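Lipid A deacylase PagL (Pseudomonas aeruginosa, PDB 2ERV) removes the 3-O-linked acyl chain of lipid A by ester hydrolysis, working as a beta-barrel enzyme embedded in the bacterial outer membrane. Local coordinates at residues S59-P64 with N103-I108; A124-N129 with G138-S143; T16-L21 with Y40-Y45. One frame throughout, in Å; residues are numbered along the deposited sequence.

In the fold
Following the chain from the N terminus, the three contacts come one after another, and none nests in or crosses another. Contact 3 closes first, pairing strand 15-24 with strand 35-48 around the segment that holds the short strand 29-32. Contact 1 then joins strands 57-70 and 102-114, which are not sheet neighbours: strand 75-88 runs between them, and the side chains meet inside the barrel. Contact 2 closes last, a hairpin of strands 119-128 and 139-149 with eight residues between its segments. Residues of different contacts also touch: R107 reaches D42, Y127 approaches E105, and S141 bonds to T16, tying the wall together through its polar interior.

Contact 1: S59-P64 with N103-I108; sequences SLSFAP and NFEDRI. With CA (calcium ion), chain C.
S61 and A63 meet E105 inside the barrel, in a buried polar side-chain contact between two strands of the wall that are not hydrogen-bonded to each other. Strand 75-88 separates strands 57-70 and 102-114 in the sheet, and the two short segments run at 55° with their axes 8.0 Å apart at closest approach. E105 spans this distance because its chain is fully extended, with CG anti to the backbone N (chi1 -179°), which carries the carboxylate inward. There its two oxygens meet strand 57-70 at different points: OE2 of E105 lies 3.2 Å from OG of S61, while OE1 of E105 comes to 3.4 Å from the methyl CB of A63. R107, two residues along on the same inward face, sets NH1 3.7 Å from OE1 of E105, a long salt bridge. The stronger partners of both charges lie on other strands: R18 pairs with OE2 of E105, and D42 with NH1 of R107. Such flanking by opposite charges would probably stabilise the ionised carboxylate. D106 starts out from the other face of the strand and binds the calcium ion through OD2 at 2.5 Å. A charged cluster of E105, R107, R18 and D42, packed against small residues, is part of the polar interior of this outer-membrane beta barrel.

Contact 2: A124-N129 with G138-S143; sequences AIHYSN and GIESYS. With CXE (pentaethylene glycol monodecyl ether), chain E.
H126 and E140 lie side by side on the outward face of a hairpin whose opposite face is packed into the barrel. Backbone bonds join the strands: I125 N reaches S141 O at 2.9 Å with the reverse bond to match, and Y127 pairs likewise with I139. The inward face is buried, made of I125, Y127, I139 and S141. Here CB of Y127 rests 4.1 Å from CG2 of I139, W48 and F88 pack against the Y127 ring, and OG of S141 is hydrogen-bonded to T16. A close spot is G138, whose CA lies 3.0 Å from O of Y127. The outward face, by contrast, is partly exposed at A124, H126, E140 and Y142, and a detergent chain passes beside Y142. An apolar touch there is CB of A124 at 3.8 Å from CD1 of Y142. OE2 of E140 accepts from ND1 of H126 (2.7 Å) through its anti lone pair, only 7° out of the ring plane. The bend at chi2 of E140 (79°) brings the carboxylate back alongside the imidazole. At the other ring nitrogen, NE2 of H126 lies 2.7 Å from OG of S128 in a second hydrogen bond. This carboxylate-imidazole-hydroxyl chain is the Glu-His-Ser catalytic triad of the enzyme, held at the barrel's outer surface, consistent with attack by the serine on a lipid embedded in the membrane.

Contact 3: T16-L21 with Y40-Y45; sequences TYRLGL and YWDAGY. With CXE (pentaethylene glycol monodecyl ether), chain G.
R18 crosses to D42 and Y45 where strands 15-24 and 35-48 run side by side, their short segments at 145°. CA of R18 gives a CA-H...O contact to O of Y45. Its side chain is stretched out from CG to NE, which carries the guanidinium along the neighbouring strand, with CA of G44 3.3 Å from its plane, toward the rim of the group. G44 has no side chain there to meet NH2 of R18. NH2 of R18 makes a salt bridge to OD2 of D42 at 3.0 Å; the two flat groups are 16° from parallel, although the oxygen approaches obliquely. OD2 of D42 is shared with R107, and NH1 of R18 goes to E105, both across the barrel interior. Two waters sit in the plane at the guanidinium edge. Both accept from NH2; one donates to the backbone O of D42, the other to OD2 of D42 and O of A43. L19 comes next and exchanges two backbone bonds with Y45, of which Y45 N to L19 O is short at 2.7 Å and almost straight at 173°. CB of L19 also stands at the edge of the Y45 ring, whose hydroxyl bonds to H58. G20 faces G44 in a non-hydrogen-bonded pair, CA to CA 4.3 Å, and its CA makes a CA-H...O contact to O of A43. L21 repeats the paired backbone bonds with A43, L21 O receiving A43 N at 2.8 Å. Its side chain points outward, where CD1 of L21 lies 3.7 Å from C7 of a detergent chain that also runs past A43 and Y45. In the barrel wall, strand 2-9 borders strand 15-24 and strand 57-70 borders strand 35-48, while R18 reaches inward to I125 and Y127 of strand 119-128.

Contact 1: S59-P64 with N103-I108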
loop_
_atom_site.group_PDB
_atom_site.type_symbol
_atom_site.label_atom_id
_atom_site.label_comp_id
_atom_site.label_asym_id
_atom_site.label_seq_id
_atom_site.Cartn_x
_atom_site.Cartn_y
_atom_site.Cartn_z
ATOM N N SER A 59 -1.044 11.000 4.670
ATOM C CA SER A 59 -1.573 10.832 3.326
ATOM C C SER A 59 -2.843 9.985 3.388
ATOM O O SER A 59 -2.983 9.119 4.249
ATOM C CB SER A 59 -0.526 10.217 2.379
ATOM O OG SER A 59 -0.247 8.880 2.721
ATOM N N LEU A 60 -3.768 10.264 2.476
ATOM C CA LEU A 60 -4.974 9.459 2.325
ATOM C C LEU A 60 -4.859 8.909 0.907
ATOM O O LEU A 60 -4.607 9.652 -0.029
ATOM C CB LEU A 60 -6.220 10.344 2.402
ATOM C CG LEU A 60 -7.140 10.475 3.625
ATOM C CD1 LEU A 60 -6.482 10.106 4.952
ATOM C CD2 LEU A 60 -7.837 11.895 3.717
ATOM N N SER A 61 -5.045 7.610 0.758
ATOM C CA SER A 61 -4.891 7.006 -0.563
ATOM C C SER A 61 -5.994 5.991 -0.825
ATOM O O SER A 61 -6.652 5.473 0.092
ATOM C CB SER A 61 -3.505 6.356 -0.644
ATOM O OG SER A 61 -3.414 5.379 0.356
ATOM N N PHE A 62 -6.245 5.753 -2.098
ATOM C CA PHE A 62 -7.233 4.813 -2.507
ATOM C C PHE A 62 -6.788 4.128 -3.807
ATOM O O PHE A 62 -6.392 4.801 -4.746
ATOM C CB PHE A 62 -8.572 5.510 -2.742
ATOM C CG PHE A 62 -9.646 4.560 -3.136
ATOM C CD1 PHE A 62 -10.338 3.849 -2.166
ATOM C CD2 PHE A 62 -9.920 4.327 -4.483
ATOM C CE1 PHE A 62 -11.306 2.938 -2.529
ATOM C CE2 PHE A 62 -10.898 3.415 -4.838
ATOM C CZ PHE A 62 -11.592 2.741 -3.864
ATOM N N ALA A 63 -6.844 2.793 -3.845
ATOM C CA ALA A 63 -6.357 2.020 -4.993
ATOM C C ALA A 63 -7.163 0.764 -5.224
ATOM O O ALA A 63 -7.554 0.092 -4.244
ATOM C CB ALA A 63 -4.829 1.633 -4.794
ATOM N N PRO A 64 -7.421 0.432 -6.507
ATOM C CA PRO A 64 -7.765 -0.942 -6.850
ATOM C C PRO A 64 -6.469 -1.726 -6.749
ATOM O O PRO A 64 -5.401 -1.233 -7.178
ATOM C CB PRO A 64 -8.242 -0.856 -8.324
ATOM C CG PRO A 64 -7.638 0.448 -8.885
ATOM C CD PRO A 64 -7.387 1.317 -7.698
ATOM N N ASN A 103 -0.746 12.803 -5.707
ATOM C CA ASN A 103 0.272 11.901 -6.230
ATOM C C ASN A 103 -0.365 10.584 -6.600
ATOM O O ASN A 103 -1.427 10.242 -6.063
ATOM C CB ASN A 103 1.387 11.654 -5.190
ATOM C CG ASN A 103 2.365 12.813 -5.070
ATOM O OD1 ASN A 103 3.278 12.933 -5.885
ATOM N ND2 ASN A 103 2.176 13.674 -4.069
ATOM N N PHE A 104 0.297 9.822 -7.479
ATOM C CA PHE A 104 -0.139 8.460 -7.770
ATOM C C PHE A 104 0.454 7.567 -6.681
ATOM O O PHE A 104 1.412 7.943 -6.026
ATOM C CB PHE A 104 0.373 7.997 -9.135
ATOM C CG PHE A 104 -0.111 8.844 -10.307
ATOM C CD1 PHE A 104 -1.299 8.529 -10.957
ATOM C CD2 PHE A 104 0.644 9.916 -10.770
ATOM C CE1 PHE A 104 -1.755 9.306 -12.037
ATOM C CE2 PHE A 104 0.198 10.694 -11.873
ATOM C CZ PHE A 104 -1.019 10.375 -12.492
ATOM N N GLU A 105 -0.141 6.403 -6.491
ATOM C CA GLU A 105 0.356 5.386 -5.574
ATOM C C GLU A 105 0.576 4.149 -6.411
ATOM O O GLU A 105 -0.390 3.665 -6.964
ATOM C CB GLU A 105 -0.728 5.024 -4.553
ATOM C CG GLU A 105 -0.305 3.966 -3.524
ATOM C CD GLU A 105 -1.411 3.651 -2.518
ATOM O OE1 GLU A 105 -2.526 3.288 -2.976
ATOM O OE2 GLU A 105 -1.179 3.797 -1.261
ATOM N N ASP A 106 1.818 3.664 -6.540
ATOM C CA ASP A 106 2.122 2.384 -7.219
ATOM C C ASP A 106 2.609 1.400 -6.185
ATOM O O ASP A 106 3.507 1.740 -5.400
ATOM C CB ASP A 106 3.265 2.573 -8.227
ATOM C CG ASP A 106 2.887 3.475 -9.390
ATOM O OD1 ASP A 106 1.788 3.338 -9.974
ATOM O OD2 ASP A 106 3.601 4.428 -9.741
ATOM N N ARG A 107 2.030 0.196 -6.153
ATOM C CA ARG A 107 2.372 -0.728 -5.086
ATOM C C ARG A 107 2.517 -2.159 -5.585
ATOM O O ARG A 107 1.849 -2.562 -6.557
ATOM C CB ARG A 107 1.286 -0.701 -3.998
ATOM C CG ARG A 107 -0.117 -0.690 -4.582
ATOM C CD ARG A 107 -1.171 -0.266 -3.593
ATOM N NE ARG A 107 -1.328 -1.285 -2.565
ATOM C CZ ARG A 107 -2.180 -1.168 -1.554
ATOM N NH1 ARG A 107 -2.895 -0.071 -1.409
ATOM N NH2 ARG A 107 -2.299 -2.142 -0.700
ATOM N N ILE A 108 3.393 -2.904 -4.924
ATOM C CA ILE A 108 3.453 -4.380 -5.041
ATOM C C ILE A 108 3.541 -4.978 -3.660
ATOM O O ILE A 108 3.850 -4.281 -2.701
ATOM C CB ILE A 108 4.659 -4.855 -5.860
ATOM C CG1 ILE A 108 5.953 -4.275 -5.295
ATOM C CG2 ILE A 108 4.511 -4.438 -7.290
ATOM C CD1 ILE A 108 7.194 -5.059 -5.684
HETATM CA CA CA C . 3.471 4.336 -12.189
#

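Contact 2: A124-N129 with G138-S143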
loop_
_atom_site.group_PDB
_atom_site.type_symbol
_atom_site.label_atom_id
_atom_site.label_comp_id
_atom_site.label_asym_id
_atom_site.label_seq_id
_atom_site.Cartn_x
_atom_site.Cartn_y
_atom_site.Cartn_z
ATOM N N ALA A 124 5.638 -2.907 -0.928
ATOM C CA ALA A 124 6.500 -1.771 -1.293
ATOM C C ALA A 124 5.591 -0.800 -2.060
ATOM O O ALA A 124 4.913 -1.235 -2.994
ATOM C CB ALA A 124 7.636 -2.270 -2.181
ATOM N N ILE A 125 5.529 0.468 -1.637
ATOM C CA ILE A 125 4.646 1.440 -2.265
ATOM C C ILE A 125 5.460 2.658 -2.621
ATOM O O ILE A 125 6.299 3.092 -1.833
ATOM C CB ILE A 125 3.474 1.863 -1.334
ATOM C CG1 ILE A 125 2.758 0.612 -0.785
ATOM C CG2 ILE A 125 2.527 2.772 -2.107
ATOM C CD1 ILE A 125 1.704 0.911 0.274
ATOM N N HIS A 126 5.233 3.173 -3.826
ATOM C CA HIS A 126 5.891 4.408 -4.269
ATOM C C HIS A 126 4.897 5.496 -4.654
ATOM O O HIS A 126 3.865 5.223 -5.278
ATOM C CB HIS A 126 6.811 4.076 -5.464
ATOM C CG HIS A 126 7.210 5.271 -6.279
ATOM N ND1 HIS A 126 8.218 6.134 -5.894
ATOM C CD2 HIS A 126 6.760 5.724 -7.478
ATOM C CE1 HIS A 126 8.361 7.078 -6.819
ATOM N NE2 HIS A 126 7.473 6.862 -7.776
ATOM N N TYR A 127 5.214 6.731 -4.299
ATOM C CA TYR A 127 4.311 7.828 -4.581
ATOM C C TYR A 127 5.067 8.888 -5.375
ATOM O O TYR A 127 6.153 9.300 -4.965
ATOM C CB TYR A 127 3.845 8.480 -3.260
ATOM C CG TYR A 127 3.040 7.569 -2.357
ATOM C CD1 TYR A 127 1.641 7.550 -2.432
ATOM C CD2 TYR A 127 3.677 6.741 -1.425
ATOM C CE1 TYR A 127 0.883 6.711 -1.588
ATOM C CE2 TYR A 127 2.924 5.915 -0.560
ATOM C CZ TYR A 127 1.534 5.907 -0.663
ATOM O OH TYR A 127 0.770 5.096 0.169
ATOM N N SER A 128 4.518 9.317 -6.512
ATOM C CA SER A 128 5.128 10.441 -7.272
ATOM C C SER A 128 4.086 10.993 -8.228
ATOM O O SER A 128 3.011 10.463 -8.273
ATOM C CB SER A 128 6.428 10.051 -7.984
ATOM O OG SER A 128 6.202 8.949 -8.862
ATOM N N ASN A 129 4.414 12.035 -8.995
ATOM C CA ASN A 129 3.397 12.755 -9.762
ATOM C C ASN A 129 3.612 12.682 -11.288
ATOM O O ASN A 129 2.946 13.397 -12.067
ATOM C CB ASN A 129 3.240 14.220 -9.230
ATOM C CG ASN A 129 4.510 15.071 -9.419
ATOM O OD1 ASN A 129 5.187 15.008 -10.470
ATOM N ND2 ASN A 129 4.834 15.868 -8.422
ATOM N N GLY A 138 9.416 12.071 -5.360
ATOM C CA GLY A 138 8.788 10.780 -5.010
ATOM C C GLY A 138 9.123 10.388 -3.568
ATOM O O GLY A 138 10.068 10.906 -2.981
ATOM N N ILE A 139 8.384 9.434 -3.006
ATOM C CA ILE A 139 8.766 8.840 -1.729
ATOM C C ILE A 139 8.196 7.401 -1.710
ATOM O O ILE A 139 7.235 7.073 -2.437
ATOM C CB ILE A 139 8.182 9.662 -0.552
ATOM C CG1 ILE A 139 8.825 9.274 0.827
ATOM C CG2 ILE A 139 6.681 9.549 -0.545
ATOM C CD1 ILE A 139 8.486 10.238 1.978
ATOM N N GLU A 140 8.776 6.560 -0.864
ATOM C CA GLU A 140 8.433 5.143 -0.869
ATOM C C GLU A 140 8.210 4.708 0.556
ATOM O O GLU A 140 8.759 5.340 1.477
ATOM C CB GLU A 140 9.585 4.308 -1.449
ATOM C CG GLU A 140 9.871 4.510 -2.957
ATOM C CD GLU A 140 10.679 5.777 -3.272
ATOM O OE1 GLU A 140 11.730 5.991 -2.622
ATOM O OE2 GLU A 140 10.261 6.561 -4.194
ATOM N N SER A 141 7.454 3.626 0.718
ATOM C CA SER A 141 7.233 2.993 2.020
ATOM C C SER A 141 7.396 1.466 1.806
ATOM O O SER A 141 6.758 0.863 0.931
ATOM C CB SER A 141 5.828 3.334 2.561
ATOM O OG SER A 141 5.553 2.637 3.796
ATOM N N TYR A 142 8.305 0.865 2.559
ATOM C CA TYR A 142 8.530 -0.597 2.532
ATOM C C TYR A 142 8.074 -1.163 3.871
ATOM O O TYR A 142 8.678 -0.856 4.906
ATOM C CB TYR A 142 10.034 -0.891 2.331
ATOM C CG TYR A 142 10.613 -0.215 1.087
ATOM C CD1 TYR A 142 10.526 -0.836 -0.159
ATOM C CD2 TYR A 142 11.259 1.018 1.166
ATOM C CE1 TYR A 142 11.029 -0.231 -1.323
ATOM C CE2 TYR A 142 11.794 1.619 0.016
ATOM C CZ TYR A 142 11.669 0.974 -1.222
ATOM O OH TYR A 142 12.149 1.539 -2.392
ATOM N N SER A 143 6.995 -1.966 3.866
ATOM C CA SER A 143 6.297 -2.250 5.125
ATOM C C SER A 143 5.900 -3.715 5.344
ATOM O O SER A 143 5.849 -4.471 4.417
ATOM C CB SER A 143 5.055 -1.373 5.246
ATOM O OG SER A 143 4.104 -1.698 4.237
HETATM C C10 CXE E . 12.132 -0.554 11.055
HETATM O O11 CXE E . 10.936 -0.577 10.273
HETATM C C12 CXE E . 11.129 -1.335 9.083
HETATM C C13 CXE E . 10.174 -2.525 9.061
HETATM O O14 CXE E . 9.771 -2.716 7.707
HETATM C C15 CXE E . 9.986 -4.032 7.219
HETATM C C16 CXE E . 10.372 -3.943 5.758
HETATM O O17 CXE E . 9.655 -4.943 5.063
HETATM C C18 CXE E . 10.333 -5.385 3.891
HETATM C C19 CXE E . 9.477 -5.138 2.658
HETATM O O20 CXE E . 10.329 -4.639 1.626
HETATM C C21 CXE E . 10.382 -5.455 0.448
HETATM C C22 CXE E . 8.979 -5.581 -0.117
HETATM O O23 CXE E . 9.009 -6.145 -1.425
HETATM C C24 CXE E . 7.692 -6.495 -1.837
HETATM C C25 CXE E . 7.799 -7.894 -2.398
HETATM O O26 CXE E . 6.823 -8.039 -3.406
#

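Contact 3: T16-L21 with Y40-Y45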
loop_
_atom_site.group_PDB
_atom_site.type_symbol
_atom_site.label_atom_id
_atom_site.label_comp_id
_atom_site.label_asym_id
_atom_site.label_seq_id
_atom_site.Cartn_x
_atom_site.Cartn_y
_atom_site.Cartn_z
ATOM N N THR A 16 7.072 4.863 8.610
ATOM C CA THR A 16 5.758 5.140 8.109
ATOM C C THR A 16 4.855 4.221 8.867
ATOM O O THR A 16 5.272 3.112 9.300
ATOM C CB THR A 16 5.608 4.769 6.612
ATOM O OG1 THR A 16 5.901 3.368 6.446
ATOM C CG2 THR A 16 6.652 5.486 5.735
ATOM N N TYR A 17 3.621 4.653 9.056
ATOM C CA TYR A 17 2.671 3.834 9.809
ATOM C C TYR A 17 1.397 3.968 9.041
ATOM O O TYR A 17 1.012 5.095 8.754
ATOM C CB TYR A 17 2.467 4.431 11.228
ATOM C CG TYR A 17 3.729 4.487 12.044
ATOM C CD1 TYR A 17 4.182 3.367 12.755
ATOM C CD2 TYR A 17 4.488 5.652 12.090
ATOM C CE1 TYR A 17 5.369 3.423 13.503
ATOM C CE2 TYR A 17 5.657 5.725 12.828
ATOM C CZ TYR A 17 6.085 4.619 13.524
ATOM O OH TYR A 17 7.257 4.712 14.226
ATOM N N ARG A 18 0.714 2.860 8.735
ATOM C CA ARG A 18 -0.451 2.928 7.859
ATOM C C ARG A 18 -1.621 2.170 8.428
ATOM O O ARG A 18 -1.479 1.027 8.859
ATOM C CB ARG A 18 -0.121 2.367 6.461
ATOM C CG ARG A 18 -1.319 2.404 5.489
ATOM C CD ARG A 18 -0.985 1.664 4.226
ATOM N NE ARG A 18 -2.131 1.485 3.328
ATOM C CZ ARG A 18 -2.239 2.023 2.125
ATOM N NH1 ARG A 18 -1.279 2.809 1.658
ATOM N NH2 ARG A 18 -3.320 1.757 1.372
ATOM N N LEU A 19 -2.787 2.794 8.419
ATOM C CA LEU A 19 -4.001 2.073 8.827
ATOM C C LEU A 19 -4.872 2.023 7.602
ATOM O O LEU A 19 -4.924 3.010 6.873
ATOM C CB LEU A 19 -4.710 2.862 9.921
ATOM C CG LEU A 19 -4.137 2.778 11.334
ATOM C CD1 LEU A 19 -4.979 3.740 12.246
ATOM C CD2 LEU A 19 -4.219 1.319 11.892
ATOM N N GLY A 20 -5.544 0.892 7.364
ATOM C CA GLY A 20 -6.203 0.699 6.096
ATOM C C GLY A 20 -7.527 -0.034 6.219
ATOM O O GLY A 20 -7.783 -0.743 7.189
ATOM N N LEU A 21 -8.379 0.154 5.227
ATOM C CA LEU A 21 -9.589 -0.655 5.112
ATOM C C LEU A 21 -9.592 -1.203 3.697
ATOM O O LEU A 21 -9.202 -0.473 2.787
ATOM C CB LEU A 21 -10.824 0.245 5.282
ATOM C CG LEU A 21 -11.159 0.786 6.691
ATOM C CD1 LEU A 21 -12.285 1.852 6.639
ATOM C CD2 LEU A 21 -11.529 -0.374 7.583
ATOM N N TYR A 40 -8.999 -6.231 -4.591
ATOM C CA TYR A 40 -9.724 -5.495 -3.563
ATOM C C TYR A 40 -9.540 -3.994 -3.713
ATOM O O TYR A 40 -8.572 -3.534 -4.359
ATOM C CB TYR A 40 -9.383 -5.980 -2.146
ATOM C CG TYR A 40 -7.928 -5.799 -1.744
ATOM C CD1 TYR A 40 -6.974 -6.770 -2.060
ATOM C CD2 TYR A 40 -7.521 -4.666 -1.063
ATOM C CE1 TYR A 40 -5.617 -6.614 -1.654
ATOM C CE2 TYR A 40 -6.207 -4.478 -0.684
ATOM C CZ TYR A 40 -5.260 -5.443 -0.979
ATOM O OH TYR A 40 -3.970 -5.247 -0.557
ATOM N N TRP A 41 -10.475 -3.236 -3.136
ATOM C CA TRP A 41 -10.326 -1.803 -3.112
ATOM C C TRP A 41 -9.627 -1.520 -1.808
ATOM O O TRP A 41 -10.025 -2.038 -0.798
ATOM C CB TRP A 41 -11.683 -1.122 -3.067
ATOM C CG TRP A 41 -12.509 -1.331 -4.280
ATOM C CD1 TRP A 41 -13.664 -2.077 -4.390
ATOM C CD2 TRP A 41 -12.264 -0.775 -5.568
ATOM N NE1 TRP A 41 -14.139 -2.016 -5.683
ATOM C CE2 TRP A 41 -13.308 -1.206 -6.422
ATOM C CE3 TRP A 41 -11.281 0.085 -6.088
ATOM C CZ2 TRP A 41 -13.375 -0.832 -7.773
ATOM C CZ3 TRP A 41 -11.369 0.482 -7.428
ATOM C CH2 TRP A 41 -12.408 0.020 -8.250
ATOM N N ASP A 42 -8.617 -0.675 -1.837
ATOM C CA ASP A 42 -7.814 -0.431 -0.643
ATOM C C ASP A 42 -7.792 1.085 -0.303
ATOM O O ASP A 42 -7.359 1.913 -1.123
ATOM C CB ASP A 42 -6.394 -0.956 -0.853
ATOM C CG ASP A 42 -5.653 -1.130 0.464
ATOM O OD1 ASP A 42 -6.280 -1.591 1.436
ATOM O OD2 ASP A 42 -4.455 -0.869 0.639
ATOM N N ALA A 43 -8.264 1.420 0.890
ATOM C CA ALA A 43 -8.207 2.794 1.432
ATOM C C ALA A 43 -7.135 2.838 2.543
ATOM O O ALA A 43 -7.087 1.944 3.403
ATOM C CB ALA A 43 -9.571 3.202 1.986
ATOM N N GLY A 44 -6.275 3.853 2.512
ATOM C CA GLY A 44 -5.135 3.885 3.415
ATOM C C GLY A 44 -4.976 5.247 4.055
ATOM O O GLY A 44 -5.146 6.290 3.404
ATOM N N TYR A 45 -4.676 5.249 5.346
ATOM C CA TYR A 45 -4.309 6.493 5.985
ATOM C C TYR A 45 -2.856 6.281 6.484
ATOM O O TYR A 45 -2.623 5.351 7.231
ATOM C CB TYR A 45 -5.267 6.831 7.155
ATOM C CG TYR A 45 -4.550 7.740 8.086
ATOM C CD1 TYR A 45 -4.270 9.058 7.715
ATOM C CD2 TYR A 45 -4.015 7.258 9.286
ATOM C CE1 TYR A 45 -3.534 9.886 8.542
ATOM C CE2 TYR A 45 -3.261 8.079 10.129
ATOM C CZ TYR A 45 -3.027 9.395 9.745
ATOM O OH TYR A 45 -2.260 10.214 10.571
HETATM C C4 CXE G . -8.849 6.398 4.568
HETATM C C5 CXE G . -9.515 5.334 5.416
HETATM C C6 CXE G . -8.544 4.699 6.391
HETATM C C7 CXE G . -9.346 4.010 7.483
HETATM C C8 CXE G . -8.507 3.703 8.713
HETATM C C9 CXE G . -9.201 2.631 9.537
HETATM C C10 CXE G . -9.518 3.188 10.923
HETATM O O11 CXE G . -9.832 2.133 11.840
HETATM C C12 CXE G . -8.799 1.929 12.809
HETATM C C13 CXE G . -9.344 2.089 14.213
HETATM O O14 CXE G . -8.838 1.010 14.983
HETATM C C15 CXE G . -9.209 1.095 16.343
HETATM C C16 CXE G . -8.177 0.301 17.140
HETATM O O HOH W 1 -4.458 2.769 -1.173
HETATM O O HOH W 2 -4.516 0.104 3.138
#